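Local coordinates for protein exosome complex component Rrp41 (Archaeoglobus fulgidus, PDB 3M7N) that probably acts as the catalytic subunit of the archaeal exosome, a 3'-to-5' exoribonuclease that degrades RNA and can also synthesise heteromeric RNA tails, at residues 55-61 / 120-126; 68-74 / 115-121; 74-78 / 105-110; 141-145 / 158-162. The protein carries 1 engineered substitution. All blocks are in the same frame, centred on the assembly; numbering follows the deposited sequence.

How the interactions relate
Interactions 1, 2 and 3 gather round one end of the mixed sheet, while interaction 4 lies near the middle of the chain. Interaction 1 zips strands 50-60 and 122-129 together by backbone bonds, with an ion-pair network at one end. Interaction 2 joins the loops that lead into strands 74-81 and 122-129, is only partly buried and uses waters; it shares Arg120 and Ser121 with interaction 1 and Ile74 with interaction 3. Interaction 3 lays helix 96-110 on strand 74-81 mainly through side-chain packing. Interaction 4 is fully buried and ties helix 136-150 to strand 158-167 by side-chain-to-backbone hydrogen bonds; Phe109 of interaction 3 packs against its Leu141 and Ile159.

Interaction 1 of 4, residues 55-61 / 120-126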
loop_
_atom_site.group_PDB
_atom_site.type_symbol
_atom_site.label_atom_id
_atom_site.label_comp_id
_atom_site.label_asym_id
_atom_site.label_seq_id
_atom_site.Cartn_x
_atom_site.Cartn_y
_atom_site.Cartn_z
ATOM N N ALA E 55 -12.798 2.785 22.107
ATOM C CA ALA E 55 -13.948 2.833 21.227
ATOM C C ALA E 55 -14.053 1.530 20.458
ATOM O O ALA E 55 -13.048 0.969 20.000
ATOM C CB ALA E 55 -13.826 4.025 20.260
ATOM N N VAL E 56 -15.280 1.062 20.313
ATOM C CA VAL E 56 -15.560 -0.177 19.624
ATOM C C VAL E 56 -16.565 0.015 18.487
ATOM O O VAL E 56 -17.605 0.665 18.646
ATOM C CB VAL E 56 -16.105 -1.222 20.609
ATOM C CG1 VAL E 56 -16.657 -2.448 19.863
ATOM C CG2 VAL E 56 -15.017 -1.615 21.601
ATOM N N PHE E 57 -16.253 -0.578 17.343
ATOM C CA PHE E 57 -17.149 -0.570 16.191
ATOM C C PHE E 57 -17.248 -1.993 15.699
ATOM O O PHE E 57 -16.229 -2.603 15.373
ATOM C CB PHE E 57 -16.580 0.302 15.069
ATOM C CG PHE E 57 -16.284 1.713 15.483
ATOM C CD1 PHE E 57 -15.087 2.031 16.110
ATOM C CD2 PHE E 57 -17.195 2.727 15.243
ATOM C CE1 PHE E 57 -14.798 3.350 16.497
ATOM C CE2 PHE E 57 -16.916 4.052 15.632
ATOM C CZ PHE E 57 -15.718 4.360 16.260
ATOM N N GLY E 58 -18.464 -2.524 15.648
ATOM C CA GLY E 58 -18.680 -3.876 15.180
ATOM C C GLY E 58 -19.775 -4.561 15.964
ATOM O O GLY E 58 -20.299 -3.999 16.918
ATOM N N PRO E 59 -20.157 -5.769 15.546
ATOM C CA PRO E 59 -19.686 -6.411 14.310
ATOM C C PRO E 59 -20.110 -5.602 13.092
ATOM O O PRO E 59 -21.273 -5.221 13.003
ATOM C CB PRO E 59 -20.436 -7.747 14.288
ATOM C CG PRO E 59 -20.981 -7.935 15.668
ATOM C CD PRO E 59 -21.174 -6.567 16.247
ATOM N N ARG E 60 -19.185 -5.353 12.170
ATOM C CA ARG E 60 -19.498 -4.626 10.946
ATOM C C ARG E 60 -18.694 -5.174 9.777
ATOM O O ARG E 60 -18.021 -6.198 9.903
ATOM C CB ARG E 60 -19.162 -3.150 11.127
ATOM C CG ARG E 60 -17.682 -2.902 11.394
ATOM C CD ARG E 60 -17.376 -1.427 11.528
ATOM N NE ARG E 60 -15.947 -1.154 11.708
ATOM C CZ ARG E 60 -15.427 0.073 11.710
ATOM N NH1 ARG E 60 -14.128 0.253 11.890
ATOM N NH2 ARG E 60 -16.215 1.131 11.532
ATOM N N GLU E 61 -18.780 -4.480 8.641
ATOM C CA GLU E 61 -17.847 -4.656 7.522
ATOM C C GLU E 61 -17.867 -6.030 6.892
ATOM O O GLU E 61 -18.551 -6.941 7.359
ATOM C CB GLU E 61 -16.419 -4.393 7.990
ATOM C CG GLU E 61 -15.979 -2.949 7.933
ATOM C CD GLU E 61 -14.598 -2.735 8.544
ATOM O OE1 GLU E 61 -13.922 -1.747 8.178
ATOM O OE2 GLU E 61 -14.194 -3.554 9.399
ATOM N N ARG E 120 -17.422 -13.463 8.782
ATOM C CA ARG E 120 -17.227 -12.449 7.753
ATOM C C ARG E 120 -17.484 -11.061 8.295
ATOM O O ARG E 120 -17.920 -10.187 7.554
ATOM C CB ARG E 120 -18.154 -12.695 6.555
ATOM C CG ARG E 120 -18.143 -14.122 6.025
ATOM C CD ARG E 120 -19.184 -14.313 4.925
ATOM N NE ARG E 120 -20.503 -13.820 5.327
ATOM C CZ ARG E 120 -21.438 -14.561 5.922
ATOM N NH1 ARG E 120 -22.608 -14.026 6.256
ATOM N NH2 ARG E 120 -21.206 -15.843 6.189
ATOM N N SER E 121 -17.229 -10.859 9.586
ATOM C CA SER E 121 -17.354 -9.533 10.181
ATOM C C SER E 121 -16.047 -9.041 10.774
ATOM O O SER E 121 -15.076 -9.785 10.898
ATOM C CB SER E 121 -18.447 -9.506 11.251
ATOM O OG SER E 121 -19.710 -9.195 10.679
ATOM N N ALA E 122 -16.020 -7.766 11.121
ATOM C CA ALA E 122 -14.913 -7.247 11.893
ATOM C C ALA E 122 -15.455 -6.577 13.140
ATOM O O ALA E 122 -16.496 -5.909 13.102
ATOM C CB ALA E 122 -14.084 -6.279 11.084
ATOM N N ILE E 123 -14.761 -6.794 14.252
ATOM C CA ILE E 123 -14.985 -6.021 15.449
ATOM C C ILE E 123 -13.712 -5.261 15.716
ATOM O O ILE E 123 -12.672 -5.865 15.994
ATOM C CB ILE E 123 -15.321 -6.930 16.645
ATOM C CG1 ILE E 123 -16.696 -7.568 16.437
ATOM C CG2 ILE E 123 -15.258 -6.142 17.954
ATOM C CD1 ILE E 123 -16.913 -8.817 17.257
ATOM N N ASP E 124 -13.791 -3.940 15.630
ATOM C CA ASP E 124 -12.619 -3.079 15.708
ATOM C C ASP E 124 -12.516 -2.355 17.054
ATOM O O ASP E 124 -13.502 -1.815 17.561
ATOM C CB ASP E 124 -12.647 -2.044 14.571
ATOM C CG ASP E 124 -12.566 -2.680 13.188
ATOM O OD1 ASP E 124 -13.063 -2.059 12.224
ATOM O OD2 ASP E 124 -12.013 -3.801 13.064
ATOM N N ILE E 125 -11.311 -2.327 17.612
ATOM C CA ILE E 125 -11.082 -1.738 18.918
ATOM C C ILE E 125 -9.951 -0.730 18.856
ATOM O O ILE E 125 -8.810 -1.051 18.482
ATOM C CB ILE E 125 -10.761 -2.823 19.962
ATOM C CG1 ILE E 125 -11.869 -3.874 19.960
ATOM C CG2 ILE E 125 -10.617 -2.206 21.344
ATOM C CD1 ILE E 125 -11.471 -5.184 20.601
ATOM N N PHE E 126 -10.268 0.501 19.220
ATOM C CA PHE E 126 -9.271 1.545 19.197
ATOM C C PHE E 126 -9.118 2.051 20.598
ATOM O O PHE E 126 -10.102 2.228 21.320
ATOM C CB PHE E 126 -9.691 2.697 18.271
ATOM C CG PHE E 126 -9.915 2.276 16.842
ATOM C CD1 PHE E 126 -11.179 1.921 16.402
ATOM C CD2 PHE E 126 -8.856 2.225 15.944
ATOM C CE1 PHE E 126 -11.387 1.515 15.085
ATOM C CE2 PHE E 126 -9.051 1.824 14.630
ATOM C CZ PHE E 126 -10.322 1.465 14.197
#
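Val56 faces Ile125 and Phe57 faces Asp124 where two antiparallel neighbours in the mixed sheet of this RNase PH fold run together, their short axes 4.7 Å apart. A beta bulge shifts the register by one residue before Arg60 pairs with Ala122. The tight part is the ladder: Phe57 N gives to Asp124 O at 3.0 Å and Asp124 N returns a bond to Phe57 O at 2.8 Å. In the bulge, Gly58 takes a phi of 143°, and a cis peptide leads into Pro59. Val56 CG2 touches Ile125 CG1 at 4.2 Å on the face covered by helix 136-150. On the other face the Phe57 and Phe126 rings cross at about a right angle, and Pro87 of the exonuclease 2 chain packs on both.

Beyond the bulge backbone pairing resumes, but the side chains are more open: Arg60 and Glu61 are partly exposed, and the end of Arg120 leads away. The extended Arg60 chain lays one guanidinium face over Phe57 CB. Arg76 pairs with both Glu61 OE2 and Asp124 OD2, which would offset repulsion between the carboxylates. Arg60 NH1 meets Asp124 OD1 on the anti lone pair of that oxygen, in the guanidinium plane, at 2.6 Å.

Interaction 2 of 4, residues 68-74 / 115-121; sequences QDPSKAI and KELFPRS
Arg120, Ala73 and Lys72 carry this meeting of two loops, in which the chain entering strand 74-81 wraps round the type II beta turn from Phe118 to Ser121. Arg120 N gives a hydrogen bond to Asp69 O at 2.8 Å, and its side chain sets off beside that of Gln68, both pointing the same way. The Gln68 amide lies along the aliphatic part of Arg120, Gln68 NE2 being 3.5 Å from Arg120 CD.

Ala73 is the buried centre. Its CB points at the turn and sits 4.0 Å from Phe118 CB, while its N bonds to Lys115 O at 3.0 Å from above the carbonyl plane. Phe118 N reaches the same oxygen from the opposite face, so two donors grip it. One residue on, Ile74 N bonds to Ser121 O and starts the strand.

Lys72 runs alongside Lys115, with Lys72 CD 3.9 Å from Lys115 CE. Bends at chi3 and chi4 (107° and 71°) curl its ammonium back to a salt bridge with Asp69 OD2; Asp69 OD1, in an Asx motif, accepts from Ser71 OG and Lys72 N. A water bridges the loops, donating to Ser71 O at 2.8 Å and to Glu116 O at 2.6 Å.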
loop_
_atom_site.group_PDB
_atom_site.type_symbol
_atom_site.label_atom_id
_atom_site.label_comp_id
_atom_site.label_asym_id
_atom_site.label_seq_id
_atom_site.Cartn_x
_atom_site.Cartn_y
_atom_site.Cartn_z
ATOM N N GLN E 68 -11.647 -10.621 5.383
ATOM C CA GLN E 68 -12.791 -11.329 5.948
ATOM C C GLN E 68 -12.525 -12.830 6.181
ATOM O O GLN E 68 -11.916 -13.497 5.349
ATOM C CB GLN E 68 -14.011 -11.126 5.047
ATOM C CG GLN E 68 -14.668 -12.415 4.612
ATOM C CD GLN E 68 -15.799 -12.192 3.625
ATOM O OE1 GLN E 68 -16.147 -11.054 3.310
ATOM N NE2 GLN E 68 -16.386 -13.285 3.139
ATOM N N ASP E 69 -12.979 -13.348 7.323
ATOM C CA ASP E 69 -12.832 -14.768 7.666
ATOM C C ASP E 69 -14.188 -15.464 7.612
ATOM O O ASP E 69 -15.153 -15.023 8.233
ATOM C CB ASP E 69 -12.204 -14.930 9.052
ATOM C CG ASP E 69 -12.080 -16.391 9.490
ATOM O OD1 ASP E 69 -13.052 -17.171 9.364
ATOM O OD2 ASP E 69 -10.998 -16.753 9.992
ATOM N N PRO E 70 -14.261 -16.571 6.869
ATOM C CA PRO E 70 -15.570 -17.157 6.569
ATOM C C PRO E 70 -16.245 -17.687 7.826
ATOM O O PRO E 70 -17.433 -17.461 8.022
ATOM C CB PRO E 70 -15.219 -18.310 5.622
ATOM C CG PRO E 70 -13.801 -18.697 6.029
ATOM C CD PRO E 70 -13.143 -17.390 6.364
ATOM N N SER E 71 -15.484 -18.369 8.672
ATOM C CA SER E 71 -16.051 -19.093 9.799
ATOM C C SER E 71 -16.245 -18.247 11.056
ATOM O O SER E 71 -16.976 -18.649 11.960
ATOM C CB SER E 71 -15.173 -20.300 10.135
ATOM O OG SER E 71 -13.920 -19.869 10.634
ATOM N N LYS E 72 -15.594 -17.087 11.117
ATOM C CA LYS E 72 -15.611 -16.289 12.343
ATOM C C LYS E 72 -15.224 -14.834 12.100
ATOM O O LYS E 72 -14.640 -14.504 11.078
ATOM C CB LYS E 72 -14.652 -16.887 13.379
ATOM C CG LYS E 72 -13.176 -16.698 13.021
ATOM C CD LYS E 72 -12.238 -17.117 14.153
ATOM C CE LYS E 72 -11.526 -18.420 13.849
ATOM N NZ LYS E 72 -10.497 -18.273 12.779
ATOM N N ALA E 73 -15.528 -13.974 13.070
ATOM C CA ALA E 73 -15.162 -12.561 12.997
ATOM C C ALA E 73 -13.669 -12.374 13.194
ATOM O O ALA E 73 -13.009 -13.225 13.777
ATOM C CB ALA E 73 -15.922 -11.770 14.039
ATOM N N ILE E 74 -13.135 -11.258 12.713
ATOM C CA ILE E 74 -11.763 -10.925 13.028
ATOM C C ILE E 74 -11.786 -9.807 14.027
ATOM O O ILE E 74 -12.749 -9.050 14.082
ATOM C CB ILE E 74 -10.961 -10.458 11.810
ATOM C CG1 ILE E 74 -11.662 -9.270 11.150
ATOM C CG2 ILE E 74 -10.771 -11.608 10.835
ATOM C CD1 ILE E 74 -10.872 -8.652 10.023
ATOM N N LYS E 115 -16.263 -14.759 18.668
ATOM C CA LYS E 115 -16.193 -14.319 17.281
ATOM C C LYS E 115 -16.946 -15.232 16.302
ATOM O O LYS E 115 -17.401 -14.778 15.251
ATOM C CB LYS E 115 -14.747 -14.074 16.857
ATOM C CG LYS E 115 -13.774 -15.125 17.328
ATOM C CD LYS E 115 -12.450 -14.484 17.641
ATOM C CE LYS E 115 -11.315 -15.493 17.601
ATOM N NZ LYS E 115 -10.022 -14.735 17.562
ATOM N N GLU E 116 -17.117 -16.498 16.662
ATOM C CA GLU E 116 -17.892 -17.415 15.820
ATOM C C GLU E 116 -19.302 -16.914 15.497
ATOM O O GLU E 116 -19.953 -17.401 14.573
ATOM C CB GLU E 116 -17.995 -18.794 16.470
ATOM C CG GLU E 116 -16.696 -19.573 16.476
ATOM C CD GLU E 116 -15.687 -19.010 17.458
ATOM O OE1 GLU E 116 -14.470 -19.060 17.143
ATOM O OE2 GLU E 116 -16.118 -18.515 18.535
ATOM N N LEU E 117 -19.779 -15.952 16.271
ATOM C CA LEU E 117 -21.142 -15.466 16.105
ATOM C C LEU E 117 -21.258 -14.506 14.941
ATOM O O LEU E 117 -22.352 -14.248 14.454
ATOM C CB LEU E 117 -21.606 -14.770 17.375
ATOM C CG LEU E 117 -21.883 -15.731 18.523
ATOM C CD1 LEU E 117 -22.149 -14.953 19.794
ATOM C CD2 LEU E 117 -23.060 -16.628 18.169
ATOM N N PHE E 118 -20.130 -13.963 14.506
ATOM C CA PHE E 118 -20.162 -12.949 13.467
ATOM C C PHE E 118 -19.191 -13.262 12.329
ATOM O O PHE E 118 -18.231 -12.528 12.099
ATOM C CB PHE E 118 -19.901 -11.564 14.065
ATOM C CG PHE E 118 -20.742 -11.266 15.262
ATOM C CD1 PHE E 118 -20.181 -11.226 16.525
ATOM C CD2 PHE E 118 -22.106 -11.070 15.133
ATOM C CE1 PHE E 118 -20.963 -10.972 17.636
ATOM C CE2 PHE E 118 -22.889 -10.815 16.242
ATOM C CZ PHE E 118 -22.311 -10.763 17.493
ATOM N N PRO E 119 -19.452 -14.360 11.607
ATOM C CA PRO E 119 -18.643 -14.715 10.440
ATOM C C PRO E 119 -18.542 -13.532 9.492
ATOM O O PRO E 119 -19.457 -12.692 9.428
ATOM C CB PRO E 119 -19.452 -15.826 9.773
ATOM C CG PRO E 119 -20.298 -16.389 10.850
ATOM C CD PRO E 119 -20.594 -15.271 11.797
ATOM N N ARG E 120 -17.422 -13.463 8.782
ATOM C CA ARG E 120 -17.227 -12.449 7.753
ATOM C C ARG E 120 -17.484 -11.061 8.295
ATOM O O ARG E 120 -17.920 -10.187 7.554
ATOM C CB ARG E 120 -18.154 -12.695 6.555
ATOM C CG ARG E 120 -18.143 -14.122 6.025
ATOM C CD ARG E 120 -19.184 -14.313 4.925
ATOM N NE ARG E 120 -20.503 -13.820 5.327
ATOM C CZ ARG E 120 -21.438 -14.561 5.922
ATOM N NH1 ARG E 120 -22.608 -14.026 6.256
ATOM N NH2 ARG E 120 -21.206 -15.843 6.189
ATOM N N SER E 121 -17.229 -10.859 9.586
ATOM C CA SER E 121 -17.354 -9.533 10.181
ATOM C C SER E 121 -16.047 -9.041 10.774
ATOM O O SER E 121 -15.076 -9.785 10.898
ATOM C CB SER E 121 -18.447 -9.506 11.251
ATOM O OG SER E 121 -19.710 -9.195 10.679
HETATM O O HOH W 1 -14.591 -12.101 9.384
HETATM O O HOH W 2 -19.532 -19.295 12.813
#

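Interaction 3 of 4, residues 74-78 / 105-110; sequences IIRYR and SKEAFE
This is a helix-on-sheet contact: the last turns of helix 96-110 lie across strand 74-81, an outermost strand of the mixed sheet within this chain, with 7.7 Å between the short axes and 144° between their directions. Ile75 and Tyr77 point at the helix, whereas the intervening Arg76 turns to the other face.

Tyr77 buries the most area of the residues here. With CG anti to the backbone N (chi1 -179°), its ring reaches across the helix, past Lys106 and Phe109: Tyr77 CB rests 3.8 Å from Lys106 CB, and Tyr77 CE1 lies 3.8 Å from Phe109 CE1. The Tyr77 and Phe109 side chains cross obliquely. Beyond the ring, a water joins Tyr77 OH at 2.6 Å to Ser105 OG at 2.7 Å; it donates to the serine oxygen, whose other bond goes to Ile101 O. Two residues earlier in the strand, Ile75 CB meets Glu110 CG at 4.1 Å as the two side chains slide past each other in opposite directions. The aliphatic part of Lys106 runs past Ile75 O.

The one polar link across the interface is thus the water between Tyr77 OH and Ser105 OG; the rest is aromatic and aliphatic packing, to which Lys106 and Glu110 contribute methylenes.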
loop_
_atom_site.group_PDB
_atom_site.type_symbol
_atom_site.label_atom_id
_atom_site.label_comp_id
_atom_site.label_asym_id
_atom_site.label_seq_id
_atom_site.Cartn_x
_atom_site.Cartn_y
_atom_site.Cartn_z
ATOM N N ILE E 74 -13.135 -11.258 12.713
ATOM C CA ILE E 74 -11.763 -10.925 13.028
ATOM C C ILE E 74 -11.786 -9.807 14.027
ATOM O O ILE E 74 -12.749 -9.050 14.082
ATOM C CB ILE E 74 -10.961 -10.458 11.810
ATOM C CG1 ILE E 74 -11.662 -9.270 11.150
ATOM C CG2 ILE E 74 -10.771 -11.608 10.835
ATOM C CD1 ILE E 74 -10.872 -8.652 10.023
ATOM N N ILE E 75 -10.719 -9.712 14.814
ATOM C CA ILE E 75 -10.592 -8.674 15.820
ATOM C C ILE E 75 -9.407 -7.788 15.501
ATOM O O ILE E 75 -8.338 -8.270 15.162
ATOM C CB ILE E 75 -10.348 -9.264 17.229
ATOM C CG1 ILE E 75 -11.387 -10.333 17.557
ATOM C CG2 ILE E 75 -10.323 -8.150 18.260
ATOM C CD1 ILE E 75 -12.779 -9.811 17.583
ATOM N N ARG E 76 -9.593 -6.484 15.628
ATOM C CA ARG E 76 -8.484 -5.580 15.441
ATOM C C ARG E 76 -8.412 -4.692 16.662
ATOM O O ARG E 76 -9.427 -4.357 17.265
ATOM C CB ARG E 76 -8.639 -4.797 14.131
ATOM C CG ARG E 76 -8.820 -5.754 12.940
ATOM C CD ARG E 76 -8.764 -5.077 11.610
ATOM N NE ARG E 76 -10.105 -4.779 11.129
ATOM C CZ ARG E 76 -10.361 -4.145 9.995
ATOM N NH1 ARG E 76 -11.616 -3.920 9.640
ATOM N NH2 ARG E 76 -9.359 -3.739 9.219
ATOM N N TYR E 77 -7.202 -4.356 17.060
ATOM C CA TYR E 77 -7.041 -3.573 18.246
ATOM C C TYR E 77 -5.888 -2.690 17.917
ATOM O O TYR E 77 -4.850 -3.153 17.475
ATOM C CB TYR E 77 -6.729 -4.486 19.446
ATOM C CG TYR E 77 -6.555 -3.799 20.776
ATOM C CD1 TYR E 77 -7.490 -3.974 21.800
ATOM C CD2 TYR E 77 -5.451 -3.004 21.030
ATOM C CE1 TYR E 77 -7.337 -3.355 23.035
ATOM C CE2 TYR E 77 -5.287 -2.390 22.251
ATOM C CZ TYR E 77 -6.234 -2.579 23.260
ATOM O OH TYR E 77 -6.063 -1.973 24.491
ATOM N N ARG E 78 -6.086 -1.404 18.112
ATOM C CA ARG E 78 -5.044 -0.453 17.832
ATOM C C ARG E 78 -4.777 0.373 19.069
ATOM O O ARG E 78 -5.680 0.988 19.630
ATOM C CB ARG E 78 -5.452 0.456 16.664
ATOM C CG ARG E 78 -4.332 1.369 16.213
ATOM C CD ARG E 78 -4.716 2.133 14.972
ATOM N NE ARG E 78 -5.314 3.425 15.282
ATOM C CZ ARG E 78 -4.607 4.501 15.605
ATOM N NH1 ARG E 78 -5.219 5.659 15.863
ATOM N NH2 ARG E 78 -3.283 4.410 15.676
ATOM N N SER E 105 -2.550 -7.090 22.860
ATOM C CA SER E 105 -3.884 -6.666 23.271
ATOM C C SER E 105 -4.948 -7.341 22.444
ATOM O O SER E 105 -5.959 -7.810 22.982
ATOM C CB SER E 105 -4.063 -5.157 23.133
ATOM O OG SER E 105 -3.172 -4.456 23.971
ATOM N N LYS E 106 -4.747 -7.377 21.128
ATOM C CA LYS E 106 -5.714 -8.051 20.268
ATOM C C LYS E 106 -5.834 -9.506 20.687
ATOM O O LYS E 106 -6.931 -10.098 20.723
ATOM C CB LYS E 106 -5.283 -7.988 18.797
ATOM C CG LYS E 106 -6.223 -8.755 17.881
ATOM C CD LYS E 106 -5.679 -8.863 16.473
ATOM C CE LYS E 106 -5.010 -10.210 16.259
ATOM N NZ LYS E 106 -3.749 -10.077 15.464
ATOM N N GLU E 107 -4.677 -10.088 20.965
ATOM C CA GLU E 107 -4.592 -11.496 21.329
ATOM C C GLU E 107 -5.386 -11.783 22.616
ATOM O O GLU E 107 -6.069 -12.800 22.709
ATOM C CB GLU E 107 -3.120 -11.932 21.411
ATOM C CG GLU E 107 -2.584 -12.325 20.027
ATOM C CD GLU E 107 -1.071 -12.229 19.887
ATOM O OE1 GLU E 107 -0.384 -11.859 20.861
ATOM O OE2 GLU E 107 -0.568 -12.515 18.779
ATOM N N ALA E 108 -5.334 -10.851 23.569
ATOM C CA ALA E 108 -6.066 -11.000 24.826
ATOM C C ALA E 108 -7.564 -11.080 24.582
ATOM O O ALA E 108 -8.285 -11.789 25.285
ATOM C CB ALA E 108 -5.730 -9.856 25.812
ATOM N N PHE E 109 -8.051 -10.357 23.582
ATOM C CA PHE E 109 -9.489 -10.366 23.333
ATOM C C PHE E 109 -9.932 -11.489 22.410
ATOM O O PHE E 109 -11.083 -11.943 22.486
ATOM C CB PHE E 109 -9.971 -8.994 22.864
ATOM C CG PHE E 109 -9.975 -7.963 23.959
ATOM C CD1 PHE E 109 -8.973 -7.015 24.043
ATOM C CD2 PHE E 109 -10.969 -7.977 24.942
ATOM C CE1 PHE E 109 -8.973 -6.067 25.077
ATOM C CE2 PHE E 109 -10.976 -7.045 25.952
ATOM C CZ PHE E 109 -9.979 -6.087 26.024
ATOM N N GLU E 110 -9.021 -11.946 21.544
ATOM C CA GLU E 110 -9.356 -13.032 20.621
ATOM C C GLU E 110 -9.704 -14.234 21.456
ATOM O O GLU E 110 -10.538 -15.052 21.090
ATOM C CB GLU E 110 -8.189 -13.366 19.688
ATOM C CG GLU E 110 -7.896 -12.273 18.676
ATOM C CD GLU E 110 -6.839 -12.670 17.659
ATOM O OE1 GLU E 110 -5.715 -13.082 18.050
ATOM O OE2 GLU E 110 -7.136 -12.558 16.456
HETATM O O HOH W 3 -3.588 -2.148 25.363
#

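Interaction 4 of 4, residues 141-145 / 158-162; sequences LNAAS and MITSV
This contact joins helix 136-150 to strand 158-167 of the four-stranded antiparallel sheet, and hydrogen bonds between helix side chains and strand backbone do the fastening. The short axes approach to 7.2 Å and run nearly antiparallel, at 164°.

Asn142 makes a two-pronged clasp on Ser161. Its OD1 accepts from Ser161 N at 2.9 Å, the bond bent to 139° at the hydrogen, while its ND2 gives to Ser161 O at 2.9 Å. This second bond is straighter and lies in the carbonyl plane, on a lone pair of the oxygen. Held at both ends, the amide is fixed in its rotation and binds the strand much as a neighbouring strand's backbone would. One helical turn on, Ser145 repeats the idea with one bond: its OG, anti to the backbone N (chi1 -168°), accepts from Ile159 N at 3.0 Å. The bent side chain of Met158 curls round the same hydroxyl, bringing CE to 3.2 Å from Ser145 OG. Leu141 CD1 packs 3.8 Å from Ser161 OG, a hydroxyl bonded to Phe189 O.

Every touching residue is buried. Met158 and Thr160 make backbone bonds to strand 185-194, and Thr160 OG1 is bonded to Gln233 of helix 212-248, so strand 158-167 has helix 136-150 on one face and helix 212-248 on the other, with Phe109 of helix 96-110 filling in beside Leu141 and Ile159.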
loop_
_atom_site.group_PDB
_atom_site.type_symbol
_atom_site.label_atom_id
_atom_site.label_comp_id
_atom_site.label_asym_id
_atom_site.label_seq_id
_atom_site.Cartn_x
_atom_site.Cartn_y
_atom_site.Cartn_z
ATOM N N LEU E 141 -6.315 -1.796 28.153
ATOM C CA LEU E 141 -7.006 -3.073 28.184
ATOM C C LEU E 141 -8.258 -2.995 29.070
ATOM O O LEU E 141 -9.311 -3.544 28.714
ATOM C CB LEU E 141 -6.076 -4.194 28.642
ATOM C CG LEU E 141 -5.113 -4.814 27.631
ATOM C CD1 LEU E 141 -4.108 -5.748 28.340
ATOM C CD2 LEU E 141 -5.887 -5.545 26.528
ATOM N N ASN E 142 -8.160 -2.292 30.203
ATOM C CA ASN E 142 -9.331 -2.170 31.066
ATOM C C ASN E 142 -10.404 -1.368 30.375
ATOM O O ASN E 142 -11.582 -1.726 30.427
ATOM C CB ASN E 142 -9.005 -1.550 32.438
ATOM C CG ASN E 142 -8.219 -2.485 33.321
ATOM O OD1 ASN E 142 -8.546 -3.676 33.427
ATOM N ND2 ASN E 142 -7.160 -1.967 33.941
ATOM N N ALA E 143 -9.996 -0.275 29.736
ATOM C CA ALA E 143 -10.962 0.588 29.062
ATOM C C ALA E 143 -11.590 -0.160 27.899
ATOM O O ALA E 143 -12.803 -0.089 27.676
ATOM C CB ALA E 143 -10.307 1.867 28.599
ATOM N N ALA E 144 -10.779 -0.931 27.182
ATOM C CA ALA E 144 -11.313 -1.664 26.036
ATOM C C ALA E 144 -12.381 -2.712 26.408
ATOM O O ALA E 144 -13.373 -2.860 25.692
ATOM C CB ALA E 144 -10.198 -2.280 25.229
ATOM N N SER E 145 -12.185 -3.426 27.521
ATOM C CA SER E 145 -13.154 -4.442 27.959
ATOM C C SER E 145 -14.462 -3.788 28.370
ATOM O O SER E 145 -15.544 -4.326 28.128
ATOM C CB SER E 145 -12.594 -5.302 29.112
ATOM O OG SER E 145 -13.402 -6.460 29.368
ATOM N N MET E 158 -14.990 -10.927 31.414
ATOM C CA MET E 158 -14.334 -9.654 31.296
ATOM C C MET E 158 -12.818 -9.767 31.307
ATOM O O MET E 158 -12.249 -10.761 31.751
ATOM C CB MET E 158 -14.818 -8.735 32.413
ATOM C CG MET E 158 -16.146 -8.056 32.069
ATOM S SD MET E 158 -15.743 -6.412 31.490
ATOM C CE MET E 158 -14.214 -6.227 32.408
ATOM N N ILE E 159 -12.169 -8.728 30.817
ATOM C CA ILE E 159 -10.738 -8.703 30.770
ATOM C C ILE E 159 -10.301 -7.637 31.754
ATOM O O ILE E 159 -10.777 -6.507 31.707
ATOM C CB ILE E 159 -10.246 -8.367 29.337
ATOM C CG1 ILE E 159 -10.404 -9.581 28.417
ATOM C CG2 ILE E 159 -8.814 -7.922 29.354
ATOM C CD1 ILE E 159 -9.544 -10.783 28.814
ATOM N N THR E 160 -9.404 -7.993 32.658
ATOM C CA THR E 160 -8.986 -7.048 33.668
ATOM C C THR E 160 -7.471 -7.097 33.775
ATOM O O THR E 160 -6.855 -8.164 33.706
ATOM C CB THR E 160 -9.670 -7.348 35.047
ATOM O OG1 THR E 160 -11.092 -7.468 34.869
ATOM C CG2 THR E 160 -9.360 -6.245 36.064
ATOM N N SER E 161 -6.858 -5.949 33.965
ATOM C CA SER E 161 -5.436 -5.880 33.745
ATOM C C SER E 161 -4.733 -4.970 34.745
ATOM O O SER E 161 -5.225 -3.882 35.049
ATOM C CB SER E 161 -5.196 -5.415 32.292
ATOM O OG SER E 161 -3.830 -5.159 32.040
ATOM N N VAL E 162 -3.592 -5.429 35.254
ATOM C CA VAL E 162 -2.674 -4.602 36.027
ATOM C C VAL E 162 -1.257 -5.128 35.866
ATOM O O VAL E 162 -1.055 -6.303 35.580
ATOM C CB VAL E 162 -2.904 -4.716 37.566
ATOM C CG1 VAL E 162 -2.874 -3.343 38.225
ATOM C CG2 VAL E 162 -4.146 -5.483 37.885
#